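Local coordinates for protein copper-containing nitrite reductase (Hyphomicrobium denitrificans 1NES1, PDB 6TFO) that probably reduces nitrite to nitric oxide at copper sites, taking electrons from a reduced cytochrome c, at residues G41-I46 with P120-A125; G49-R54 with D181-Y186; V56-V61 with F113-S118; E64-Q69 with G136-M141; R90-S95 with A99-S104. All blocks are in the same frame, centred on the assembly; numbering follows the deposited sequence.

Contact 1 of 5, residues G41-I46 with P120-A125; sequences GRMVYI and PGHRQA. With CU (copper (II) ion), chain L.
The thioether of M43 lies over one face of the imidazole of H122, with SD 4.0 Å from the centroid of the H122 ring and only 15° off the ring normal, displaced toward the rim that carries ND1 and CE1. That same ring is a copper ligand: H122 ND1 binds the ion at 2.4 Å, sharing it with H80 and C117, while M127 completes the metal site. The methionine–aromatic contact thus covers a first-shell ligand of a cupredoxin copper centre without itself touching the metal. M43 gets there by an outstretched chain, CG anti to the backbone N (chi1 -160°), turning only at its last torsion. Behind it the backbone of M43 is tied to the ligand loop, M43 N donating to A125 O at 3.3 Å, and the CB atoms of M43 and A125 meet at 4.2 Å. H122 and A125 also pack against A125 and H122 of a second subunit. In the fold, M43 belongs to strand 42-48, an outer strand of its sheet that runs antiparallel to strand 30-39, whereas H122 and A125 occupy the loop joining strands 111-116 and 128-134 of the facing sheet.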
# COMPACT_ATOMS: atom_id res chain seq x y z
N GLY C 41 8.80 12.67 17.73
CA GLY C 41 8.00 12.31 18.92
C GLY C 41 7.04 13.40 19.35
O GLY C 41 6.50 13.29 20.49
N ARG C 42 6.80 14.40 18.48
CA ARG C 42 5.96 15.58 18.78
C ARG C 42 4.97 15.85 17.64
O ARG C 42 5.20 15.37 16.51
CB ARG C 42 6.87 16.79 19.05
CG ARG C 42 7.38 16.84 20.47
CD ARG C 42 8.74 17.49 20.59
NE ARG C 42 8.82 18.80 19.96
CZ ARG C 42 9.63 19.13 18.95
NH1 ARG C 42 10.46 18.25 18.41
NH2 ARG C 42 9.62 20.37 18.48
N MET C 43 3.89 16.56 17.95
CA MET C 43 2.97 17.14 16.94
C MET C 43 3.58 18.46 16.45
O MET C 43 3.77 19.37 17.29
CB MET C 43 1.60 17.40 17.57
CG MET C 43 0.50 17.53 16.57
SD MET C 43 -1.04 17.75 17.49
CE MET C 43 -2.00 16.45 16.72
N VAL C 44 3.90 18.54 15.16
CA VAL C 44 4.76 19.63 14.60
C VAL C 44 4.21 20.15 13.26
O VAL C 44 3.23 19.61 12.71
CB VAL C 44 6.21 19.15 14.42
CG1 VAL C 44 6.83 18.78 15.76
CG2 VAL C 44 6.32 18.02 13.42
N TYR C 45 4.86 21.20 12.79
CA TYR C 45 4.80 21.65 11.38
C TYR C 45 5.98 21.00 10.67
O TYR C 45 7.07 20.93 11.26
CB TYR C 45 4.86 23.18 11.31
CG TYR C 45 3.75 23.93 11.99
CD1 TYR C 45 2.51 24.10 11.38
CD2 TYR C 45 3.96 24.58 13.18
CE1 TYR C 45 1.51 24.86 11.97
CE2 TYR C 45 2.98 25.34 13.79
CZ TYR C 45 1.75 25.48 13.17
OH TYR C 45 0.78 26.21 13.79
N ILE C 46 5.75 20.52 9.45
CA ILE C 46 6.82 19.99 8.56
C ILE C 46 6.85 20.82 7.28
O ILE C 46 5.78 21.00 6.65
CB ILE C 46 6.60 18.49 8.28
CG1 ILE C 46 6.31 17.72 9.56
CG2 ILE C 46 7.81 17.93 7.54
CD1 ILE C 46 5.54 16.44 9.34
N PRO C 120 -6.23 23.98 21.49
CA PRO C 120 -5.90 23.61 22.87
C PRO C 120 -4.76 22.58 22.95
O PRO C 120 -4.89 21.50 22.39
CB PRO C 120 -7.21 23.03 23.42
CG PRO C 120 -8.30 23.72 22.60
CD PRO C 120 -7.68 23.90 21.22
N GLY C 121 -3.67 22.97 23.59
CA GLY C 121 -2.54 22.08 23.88
C GLY C 121 -1.56 21.90 22.72
O GLY C 121 -0.48 21.35 22.98
N HIS C 122 -1.89 22.31 21.49
CA HIS C 122 -1.11 21.92 20.28
C HIS C 122 0.26 22.59 20.32
O HIS C 122 1.24 21.97 19.84
CB HIS C 122 -1.89 22.22 18.99
CG HIS C 122 -2.97 21.23 18.73
ND1 HIS C 122 -3.33 20.85 17.45
CD2 HIS C 122 -3.77 20.53 19.56
CE1 HIS C 122 -4.31 19.96 17.52
NE2 HIS C 122 -4.58 19.74 18.81
N ARG C 123 0.35 23.79 20.88
CA ARG C 123 1.64 24.52 20.97
C ARG C 123 2.55 23.78 21.96
O ARG C 123 3.71 23.47 21.61
CB ARG C 123 1.40 25.97 21.38
CG ARG C 123 2.65 26.84 21.29
CD ARG C 123 2.36 28.27 21.70
NE ARG C 123 3.46 29.16 21.36
CZ ARG C 123 3.41 30.49 21.39
NH1 ARG C 123 4.49 31.19 21.07
NH2 ARG C 123 2.30 31.11 21.74
N GLN C 124 2.03 23.51 23.16
CA GLN C 124 2.69 22.68 24.20
C GLN C 124 3.15 21.34 23.58
O GLN C 124 4.26 20.90 23.87
CB GLN C 124 1.75 22.42 25.40
CG GLN C 124 1.24 23.67 26.12
CD GLN C 124 -0.15 24.11 25.69
OE1 GLN C 124 -0.41 24.48 24.53
NE2 GLN C 124 -1.08 24.07 26.64
N ALA C 125 2.33 20.72 22.72
CA ALA C 125 2.61 19.39 22.10
C ALA C 125 3.73 19.46 21.06
O ALA C 125 4.18 18.39 20.63
CB ALA C 125 1.34 18.85 21.50
CU CU L . -2.53 22.29 15.77

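Contact 2 of 5, residues G49-R54 with D181-Y186; sequences GGDIDR and DDKTTY
K183 occupies the third position of a type I beta turn running from D181 to T184, and D51 follows two glycines in a loop with no regular structure. The turn is closed by T184 N donating to D181 O at 3.3 Å, with D181 N returning a bond to T184 O. The loop holds its shape differently, through the bond of G49 N to D53 OD1 at 3.0 Å. Between these two bends a single salt bridge makes the contact, K183 NZ giving a hydrogen bond to D51 OD1 at 3.1 Å. The ammonium group comes from above the carboxylate, 60° out of its plane, and the two side chains meet at about a right angle. The lysine spans the gap because its chain is extended beyond CG, which sets CE 3.6 Å from D51 OD1. A second acid is close by, D182 OD2 lying 6.3 Å from D51 OD2. Shortening K183 to an alanine here would probably leave the D51 carboxylate without its mate and the two acids less screened. D51 stands in the loop between strands 42-48 and 60-63 of the N-terminal cupredoxin fold, and K183 at the hairpin joining strands 166-181 and 184-191 in the following domain, where its backbone also bonds to G312.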
# COMPACT_ATOMS: atom_id res chain seq x y z
N GLY C 49 8.72 21.46 0.21
CA GLY C 49 9.43 22.07 -0.92
C GLY C 49 10.35 23.19 -0.48
O GLY C 49 10.39 23.51 0.72
N GLY C 50 11.07 23.78 -1.43
CA GLY C 50 11.94 24.94 -1.21
C GLY C 50 13.12 24.59 -0.33
O GLY C 50 13.57 23.44 -0.37
N ASP C 51 13.58 25.56 0.46
CA ASP C 51 14.76 25.44 1.35
C ASP C 51 14.34 24.79 2.67
O ASP C 51 15.22 24.67 3.55
CB ASP C 51 15.38 26.80 1.63
CG ASP C 51 15.72 27.57 0.36
OD1 ASP C 51 15.93 26.91 -0.68
OD2 ASP C 51 15.74 28.83 0.43
N ILE C 52 13.07 24.39 2.82
CA ILE C 52 12.54 23.89 4.13
C ILE C 52 11.98 22.47 3.99
O ILE C 52 11.31 22.03 4.95
CB ILE C 52 11.49 24.85 4.71
CG1 ILE C 52 10.23 24.93 3.84
CG2 ILE C 52 12.11 26.22 4.96
CD1 ILE C 52 9.04 25.52 4.55
N ASP C 53 12.22 21.77 2.87
CA ASP C 53 11.56 20.47 2.60
C ASP C 53 11.91 19.49 3.73
O ASP C 53 13.11 19.36 4.04
CB ASP C 53 11.93 19.89 1.23
CG ASP C 53 11.12 18.66 0.86
OD1 ASP C 53 9.87 18.75 0.87
OD2 ASP C 53 11.74 17.61 0.60
N ARG C 54 10.89 18.90 4.36
CA ARG C 54 10.99 17.77 5.33
C ARG C 54 11.58 18.21 6.67
O ARG C 54 11.67 17.36 7.55
CB ARG C 54 11.85 16.62 4.78
CG ARG C 54 11.21 15.79 3.68
CD ARG C 54 12.34 15.01 3.03
NE ARG C 54 11.89 13.92 2.17
CZ ARG C 54 11.28 12.82 2.58
NH1 ARG C 54 10.98 12.63 3.86
NH2 ARG C 54 10.93 11.90 1.69
N ASP C 181 15.33 27.80 -12.27
CA ASP C 181 14.99 28.62 -11.08
C ASP C 181 16.30 28.88 -10.33
O ASP C 181 17.34 28.36 -10.79
CB ASP C 181 13.91 27.89 -10.26
CG ASP C 181 13.06 28.72 -9.30
OD1 ASP C 181 13.49 29.84 -8.94
OD2 ASP C 181 11.97 28.23 -8.93
N ASP C 182 16.23 29.64 -9.25
CA ASP C 182 17.31 30.11 -8.34
C ASP C 182 18.37 29.02 -8.06
O ASP C 182 19.59 29.33 -8.10
CB ASP C 182 16.59 30.58 -7.08
CG ASP C 182 17.33 31.57 -6.21
OD1 ASP C 182 18.27 32.23 -6.71
OD2 ASP C 182 16.96 31.66 -5.03
N LYS C 183 17.94 27.80 -7.71
CA LYS C 183 18.82 26.66 -7.30
C LYS C 183 18.44 25.39 -8.06
O LYS C 183 18.73 24.27 -7.56
CB LYS C 183 18.69 26.35 -5.81
CG LYS C 183 19.01 27.49 -4.85
CD LYS C 183 18.48 27.23 -3.45
CE LYS C 183 18.64 28.42 -2.52
NZ LYS C 183 18.78 27.97 -1.12
N THR C 184 17.80 25.53 -9.22
CA THR C 184 17.27 24.36 -9.98
C THR C 184 17.60 24.53 -11.46
O THR C 184 17.52 25.65 -11.99
CB THR C 184 15.81 24.03 -9.61
OG1 THR C 184 15.04 23.73 -10.77
CG2 THR C 184 15.14 25.12 -8.82
N THR C 185 18.04 23.43 -12.07
CA THR C 185 18.51 23.38 -13.48
C THR C 185 17.62 22.39 -14.24
O THR C 185 16.77 21.74 -13.61
CB THR C 185 20.01 23.06 -13.53
OG1 THR C 185 20.21 21.72 -13.09
CG2 THR C 185 20.83 24.01 -12.68
N TYR C 186 17.78 22.35 -15.56
CA TYR C 186 16.97 21.56 -16.52
C TYR C 186 17.75 21.54 -17.82
O TYR C 186 18.54 22.46 -18.06
CB TYR C 186 15.56 22.14 -16.65
CG TYR C 186 14.61 21.34 -17.50
CD1 TYR C 186 13.93 20.24 -16.99
CD2 TYR C 186 14.36 21.67 -18.82
CE1 TYR C 186 13.07 19.49 -17.77
CE2 TYR C 186 13.49 20.94 -19.62
CZ TYR C 186 12.83 19.83 -19.09
OH TYR C 186 11.96 19.12 -19.88

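Contact 3 of 5, residues V56-V61 with F113-S118; sequences VNPKLV and FDYYCS. With CU (copper (II) ion), chain L.
Two residues ahead of the copper ligand C117, on the strand that leads into a type 1 copper site, Y115 carries the contact by sending its hydroxyl across to the backbone of P58. Y115 OH donates to P58 O at 2.5 Å, a short bond lying in the carbonyl plane and aimed at a lone pair, with the acceptor at the edge of the phenol ring. The same oxygen comes within 3.1 Å of P58 CD, and the hydroxyl lies against the proline ring as well as its carbonyl. L60 crosses the phenol at about a right angle, its CG 3.8 Å from Y115 CE2 and its CD1 3.9 Å from the same carbon. Y115 has CG between the backbone N and the carbonyl carbon (chi1 70°), which swings the ring off its strand and over toward the segment 56-61.

This is the interior of a cupredoxin beta-sandwich: Y115 on strand 111-116 also meets the ring of Y45 and the side chain of L34 from the opposite sheet. A phenylalanine in place of Y115 would probably keep much of the contact with L60 but leave the carbonyl of the buried P58 without its hydroxyl donor.

N57, next to the proline, is anchored elsewhere, its ND2 bonding to G126 O and its OD1 accepting from Y45 N. Just past the end of the tyrosine's own strand, C117 SG binds the copper ion at 2.2 Å.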
# COMPACT_ATOMS: atom_id res chain seq x y z
N VAL C 56 11.42 19.89 10.37
CA VAL C 56 10.30 19.97 11.34
C VAL C 56 10.40 21.35 11.99
O VAL C 56 11.55 21.78 12.25
CB VAL C 56 10.26 18.79 12.36
CG1 VAL C 56 11.13 17.62 11.93
CG2 VAL C 56 10.59 19.20 13.78
N ASN C 57 9.26 22.01 12.19
CA ASN C 57 9.17 23.39 12.72
C ASN C 57 10.26 24.24 12.07
O ASN C 57 11.06 24.87 12.77
CB ASN C 57 9.19 23.37 14.24
CG ASN C 57 7.99 22.66 14.81
OD1 ASN C 57 6.93 22.68 14.19
ND2 ASN C 57 8.16 22.00 15.97
N PRO C 58 10.29 24.34 10.72
CA PRO C 58 11.39 25.00 10.01
C PRO C 58 11.45 26.49 10.35
O PRO C 58 10.40 27.10 10.55
CB PRO C 58 11.09 24.82 8.52
CG PRO C 58 9.60 24.58 8.49
CD PRO C 58 9.27 23.85 9.79
N LYS C 59 12.68 27.03 10.41
CA LYS C 59 12.90 28.49 10.50
C LYS C 59 12.54 29.07 9.13
O LYS C 59 13.08 28.60 8.10
CB LYS C 59 14.34 28.80 10.92
CG LYS C 59 14.61 30.29 11.11
CD LYS C 59 16.05 30.61 11.37
CE LYS C 59 16.36 30.64 12.85
NZ LYS C 59 17.64 31.33 13.12
N LEU C 60 11.62 30.04 9.12
CA LEU C 60 11.19 30.77 7.90
C LEU C 60 11.99 32.07 7.83
O LEU C 60 11.67 33.02 8.59
CB LEU C 60 9.68 31.00 8.01
CG LEU C 60 8.85 29.75 8.27
CD1 LEU C 60 7.37 30.05 8.15
CD2 LEU C 60 9.21 28.60 7.34
N VAL C 61 13.04 32.09 7.01
CA VAL C 61 13.93 33.29 6.87
C VAL C 61 13.38 34.20 5.77
O VAL C 61 13.26 33.76 4.61
CB VAL C 61 15.40 32.92 6.61
CG1 VAL C 61 16.23 34.15 6.27
CG2 VAL C 61 16.00 32.17 7.79
N PHE C 113 10.06 35.74 15.54
CA PHE C 113 8.61 35.72 15.87
C PHE C 113 8.14 34.28 15.79
O PHE C 113 8.46 33.63 14.79
CB PHE C 113 7.82 36.63 14.91
CG PHE C 113 8.38 38.03 14.80
CD1 PHE C 113 8.02 39.02 15.71
CD2 PHE C 113 9.29 38.34 13.81
CE1 PHE C 113 8.54 40.30 15.61
CE2 PHE C 113 9.81 39.63 13.71
CZ PHE C 113 9.45 40.60 14.61
N ASP C 114 7.44 33.80 16.82
CA ASP C 114 6.89 32.43 16.86
C ASP C 114 5.70 32.36 15.91
O ASP C 114 4.82 33.22 16.00
CB ASP C 114 6.47 32.01 18.27
CG ASP C 114 7.65 31.59 19.15
OD1 ASP C 114 8.79 31.57 18.65
OD2 ASP C 114 7.40 31.31 20.33
N TYR C 115 5.72 31.38 15.01
CA TYR C 115 4.50 30.82 14.41
C TYR C 115 4.12 29.58 15.22
O TYR C 115 5.02 28.77 15.51
CB TYR C 115 4.70 30.55 12.92
CG TYR C 115 5.62 29.43 12.51
CD1 TYR C 115 5.12 28.15 12.31
CD2 TYR C 115 6.94 29.67 12.20
CE1 TYR C 115 5.93 27.12 11.87
CE2 TYR C 115 7.77 28.64 11.77
CZ TYR C 115 7.26 27.37 11.61
OH TYR C 115 8.06 26.35 11.16
N TYR C 116 2.85 29.46 15.57
CA TYR C 116 2.35 28.39 16.46
C TYR C 116 0.89 28.08 16.17
O TYR C 116 0.19 28.89 15.55
CB TYR C 116 2.55 28.82 17.91
CG TYR C 116 1.65 29.94 18.33
CD1 TYR C 116 0.39 29.68 18.84
CD2 TYR C 116 2.05 31.26 18.20
CE1 TYR C 116 -0.46 30.71 19.21
CE2 TYR C 116 1.21 32.30 18.58
CZ TYR C 116 -0.05 32.02 19.08
OH TYR C 116 -0.89 33.03 19.45
N CYS C 117 0.43 26.91 16.61
CA CYS C 117 -0.97 26.47 16.53
C CYS C 117 -1.67 26.91 17.82
O CYS C 117 -1.11 26.70 18.89
CB CYS C 117 -1.08 24.97 16.33
SG CYS C 117 -2.79 24.39 16.27
N SER C 118 -2.84 27.52 17.72
CA SER C 118 -3.58 28.07 18.88
C SER C 118 -4.58 27.04 19.41
O SER C 118 -5.20 27.34 20.41
CB SER C 118 -4.30 29.35 18.52
OG SER C 118 -5.35 29.07 17.61
CU CU L . -2.53 22.29 15.77

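Contact 4 of 5, residues E64-Q69 with G136-M141; sequences EGETVQ and GNRAEM
The carboxylate of E66 and the guanidinium of R138 lie edge to edge, their planes only 2° apart. The glutamate meets the guanidinium at the edge formed by NE and NH2, a side-on, two-pronged salt bridge in which each oxygen takes one nitrogen. It fastens the chain leading into strand 67-73 of the N-terminal cupredoxin sandwich to the linker that leaves that domain after strand 128-134. R138 NH2 donates to E66 OE1 at 2.7 Å and R138 NE donates to E66 OE2, also at 2.7 Å. Both bonds are almost straight, and both oxygens use the syn lone pair, the one on the side of the other oxygen. Two bonds in one plane hold both groups flat against each other and probably help to keep both partners charged.

The bend of R138 at chi3 (-54°), after an extended start with CG anti to the backbone N (chi1 178°), turns the NE side to the acid. Around the pair, E66 OE1 takes a further bond from H63 N, R138 NH2 makes a weak one to V61 O, and V30 of strand 30-39 packs against both side chains. Farther along the linker, E140 forms a salt bridge with R340, carrying the connection to the rest of the chain. Near the other end of the contact E64 N stays 4.3 Å from G136 O, whereas the aliphatic part of the arginine bends in closely: CB and CD of R138 each come to 3.6 Å from E66 OE2.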
# COMPACT_ATOMS: atom_id res chain seq x y z
N GLU C 64 13.42 42.03 5.67
CA GLU C 64 12.58 43.20 6.05
C GLU C 64 11.81 43.71 4.83
O GLU C 64 12.42 43.87 3.77
CB GLU C 64 13.47 44.31 6.63
CG GLU C 64 12.69 45.51 7.13
CD GLU C 64 13.43 46.35 8.15
OE1 GLU C 64 14.68 46.47 8.00
OE2 GLU C 64 12.78 46.84 9.11
N GLY C 65 10.51 43.93 4.97
CA GLY C 65 9.66 44.52 3.93
C GLY C 65 9.20 43.51 2.89
O GLY C 65 8.40 43.91 2.03
N GLU C 66 9.65 42.25 2.93
CA GLU C 66 9.12 41.23 1.98
C GLU C 66 7.67 40.91 2.36
O GLU C 66 7.29 41.07 3.54
CB GLU C 66 9.98 39.98 1.95
CG GLU C 66 11.31 40.14 1.23
CD GLU C 66 12.14 38.87 1.14
OE1 GLU C 66 12.05 38.05 2.04
OE2 GLU C 66 12.88 38.69 0.16
N THR C 67 6.87 40.54 1.36
CA THR C 67 5.52 39.97 1.54
C THR C 67 5.68 38.47 1.72
O THR C 67 6.40 37.85 0.90
CB THR C 67 4.58 40.30 0.38
OG1 THR C 67 4.40 41.72 0.37
CG2 THR C 67 3.21 39.67 0.50
N VAL C 68 5.05 37.92 2.76
CA VAL C 68 5.19 36.50 3.15
C VAL C 68 3.84 35.82 2.95
O VAL C 68 2.83 36.35 3.42
CB VAL C 68 5.71 36.39 4.59
CG1 VAL C 68 5.87 34.94 5.03
CG2 VAL C 68 7.02 37.14 4.75
N GLN C 69 3.84 34.73 2.19
CA GLN C 69 2.69 33.83 2.01
C GLN C 69 3.04 32.50 2.69
O GLN C 69 4.09 31.93 2.37
CB GLN C 69 2.39 33.62 0.52
CG GLN C 69 1.14 32.78 0.28
CD GLN C 69 0.87 32.56 -1.19
OE1 GLN C 69 1.04 33.44 -2.04
NE2 GLN C 69 0.39 31.36 -1.50
N GLY C 136 18.04 44.09 5.39
CA GLY C 136 18.70 44.11 4.08
C GLY C 136 18.01 43.23 3.06
O GLY C 136 17.13 42.44 3.45
N ASN C 137 18.42 43.36 1.81
CA ASN C 137 17.79 42.73 0.63
C ASN C 137 18.30 41.30 0.49
O ASN C 137 19.48 41.08 0.73
CB ASN C 137 18.07 43.50 -0.66
CG ASN C 137 17.36 44.83 -0.75
OD1 ASN C 137 16.58 45.20 0.13
ND2 ASN C 137 17.61 45.55 -1.82
N ARG C 138 17.41 40.38 0.16
CA ARG C 138 17.71 38.97 -0.18
C ARG C 138 18.76 38.94 -1.30
O ARG C 138 18.52 39.59 -2.31
CB ARG C 138 16.39 38.30 -0.60
CG ARG C 138 16.51 36.85 -1.03
CD ARG C 138 15.15 36.23 -1.24
NE ARG C 138 14.29 36.38 -0.07
CZ ARG C 138 14.14 35.47 0.90
NH1 ARG C 138 14.80 34.33 0.89
NH2 ARG C 138 13.33 35.70 1.91
N ALA C 139 19.89 38.25 -1.12
CA ALA C 139 20.87 37.96 -2.20
C ALA C 139 20.27 36.95 -3.20
O ALA C 139 19.40 36.18 -2.79
CB ALA C 139 22.17 37.46 -1.62
N GLU C 140 20.66 37.01 -4.47
CA GLU C 140 20.27 35.98 -5.47
C GLU C 140 21.31 34.87 -5.43
O GLU C 140 22.48 35.19 -5.22
CB GLU C 140 20.13 36.57 -6.88
CG GLU C 140 18.89 36.04 -7.58
CD GLU C 140 18.66 36.60 -8.97
OE1 GLU C 140 18.98 37.78 -9.21
OE2 GLU C 140 18.14 35.84 -9.81
N MET C 141 20.90 33.62 -5.58
CA MET C 141 21.83 32.46 -5.55
C MET C 141 22.67 32.47 -6.83
O MET C 141 22.12 32.44 -7.91
CB MET C 141 21.07 31.14 -5.44
CG MET C 141 21.07 30.58 -4.03
SD MET C 141 22.75 30.15 -3.47
CE MET C 141 22.87 28.47 -4.08

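Contact 5 of 5, residues R90-S95 with A99-S104; sequences RSAIVS and ASSTFS
The backbone N of A92 donates to the hydroxyl of S101 at 2.8 Å between N and OG, with an N-H...O angle of 158°. It is the one hydrogen bond across the segments 90-95 and 99-104, which run antiparallel, their directions 175° apart, as the chain passes from one sheet of the cupredoxin sandwich to the other. S101 projects its hydroxyl across because OG is anti to the backbone N (chi1 169°), and that oxygen also touches CB of S91 at 3.5 Å. S91 turns its own OG elsewhere, to A92 O and to A82 N.

Apolar groups fill in on both flanks of the serine. Toward the loop that joins the segments, V94 is pressed against the backbone of strand 100-106, CG1 lying 3.3 Å from S100 C, while V94 CB meets A99 CB at 3.8 Å. Since the side chain of V94 is about 4 Å from that of the copper ligand H80, this packing probably forms part of the second shell of the type 1 site. The strand itself borders a third subunit, where S104 OG bonds to P266 O of that chain and F103 packs on its M220.

At the other end F103 lays its ring under the backbone of the first segment. Over one face, displaced toward the rim, sit the peptide atoms joining R90 and S91, with S91 N 3.4 Å from F103 CD1.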
# COMPACT_ATOMS: atom_id res chain seq x y z
N ARG C 90 -2.80 35.19 10.81
CA ARG C 90 -3.13 33.78 11.11
C ARG C 90 -3.80 33.13 9.91
O ARG C 90 -4.43 33.83 9.10
CB ARG C 90 -4.01 33.68 12.36
CG ARG C 90 -5.42 34.20 12.18
CD ARG C 90 -6.09 34.42 13.54
NE ARG C 90 -6.15 33.18 14.29
CZ ARG C 90 -5.97 33.08 15.61
NH1 ARG C 90 -5.73 34.14 16.35
NH2 ARG C 90 -6.01 31.90 16.19
N SER C 91 -3.65 31.81 9.80
CA SER C 91 -4.47 30.95 8.92
C SER C 91 -5.86 30.83 9.52
O SER C 91 -6.05 31.23 10.70
CB SER C 91 -3.86 29.59 8.77
OG SER C 91 -4.24 28.77 9.88
N ALA C 92 -6.79 30.26 8.74
CA ALA C 92 -8.04 29.68 9.26
C ALA C 92 -7.71 28.37 9.97
O ALA C 92 -6.59 27.84 9.75
CB ALA C 92 -9.01 29.47 8.12
N ILE C 93 -8.64 27.84 10.75
CA ILE C 93 -8.56 26.46 11.31
C ILE C 93 -8.80 25.45 10.18
O ILE C 93 -9.88 25.48 9.58
CB ILE C 93 -9.55 26.29 12.47
CG1 ILE C 93 -9.13 27.11 13.69
CG2 ILE C 93 -9.72 24.82 12.81
CD1 ILE C 93 -9.81 28.44 13.85
N VAL C 94 -7.87 24.53 9.96
CA VAL C 94 -8.03 23.41 8.98
C VAL C 94 -8.27 22.11 9.77
O VAL C 94 -7.46 21.80 10.66
CB VAL C 94 -6.78 23.31 8.07
CG1 VAL C 94 -6.80 24.40 7.01
CG2 VAL C 94 -5.46 23.34 8.83
N SER C 95 -9.34 21.37 9.45
CA SER C 95 -9.86 20.25 10.28
C SER C 95 -9.48 18.88 9.70
O SER C 95 -8.82 18.10 10.42
CB SER C 95 -11.32 20.40 10.47
OG SER C 95 -11.55 21.55 11.26
N ALA C 99 -7.03 19.61 4.20
CA ALA C 99 -7.67 20.92 4.41
C ALA C 99 -6.57 21.97 4.51
O ALA C 99 -5.60 21.72 5.22
CB ALA C 99 -8.55 20.92 5.63
N SER C 100 -6.72 23.08 3.78
CA SER C 100 -5.66 24.10 3.58
C SER C 100 -6.18 25.50 3.91
O SER C 100 -7.41 25.74 3.86
CB SER C 100 -5.14 24.04 2.19
OG SER C 100 -4.77 22.70 1.85
N SER C 101 -5.26 26.37 4.29
CA SER C 101 -5.52 27.81 4.51
C SER C 101 -4.22 28.54 4.25
O SER C 101 -3.18 28.14 4.84
CB SER C 101 -6.08 28.11 5.86
OG SER C 101 -6.07 29.52 6.10
N THR C 102 -4.26 29.51 3.33
CA THR C 102 -3.12 30.39 3.04
C THR C 102 -3.44 31.76 3.64
O THR C 102 -4.65 32.11 3.73
CB THR C 102 -2.81 30.34 1.54
OG1 THR C 102 -2.44 28.98 1.27
CG2 THR C 102 -1.76 31.35 1.13
N PHE C 103 -2.40 32.44 4.12
CA PHE C 103 -2.44 33.80 4.70
C PHE C 103 -1.15 34.51 4.31
O PHE C 103 -0.15 33.84 3.94
CB PHE C 103 -2.71 33.76 6.21
CG PHE C 103 -1.59 33.24 7.10
CD1 PHE C 103 -1.39 31.88 7.26
CD2 PHE C 103 -0.78 34.11 7.82
CE1 PHE C 103 -0.38 31.41 8.09
CE2 PHE C 103 0.21 33.63 8.66
CZ PHE C 103 0.42 32.28 8.79
N SER C 104 -1.17 35.84 4.31
CA SER C 104 0.02 36.65 3.97
C SER C 104 0.07 37.90 4.85
O SER C 104 -0.91 38.22 5.54
CB SER C 104 0.02 37.00 2.53
OG SER C 104 -1.19 37.68 2.23

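How the contacts relate
Followed from the N terminus, the chain enters contact 1 at strand 42-48 and returns to it only in the copper-ligand loop at 120-125. Contact 2 opens next and closes last, at 181-186, so it crosses contact 1 and encloses contacts 3, 4 and 5. Contact 3 nests within contact 1; contact 4 crosses both, because it closes only after strand 128-134. Contact 5, a short local closure, lies inside all the others. Contacts 1 and 5 join the two sheets of the cupredoxin domain near its copper, while contact 3 ties together strands of a single sheet; Y45 O and N57 N link contacts 1 and 3. Contacts 2 and 4 bind that domain to what follows, meeting where D182 OD1 faces M141 N.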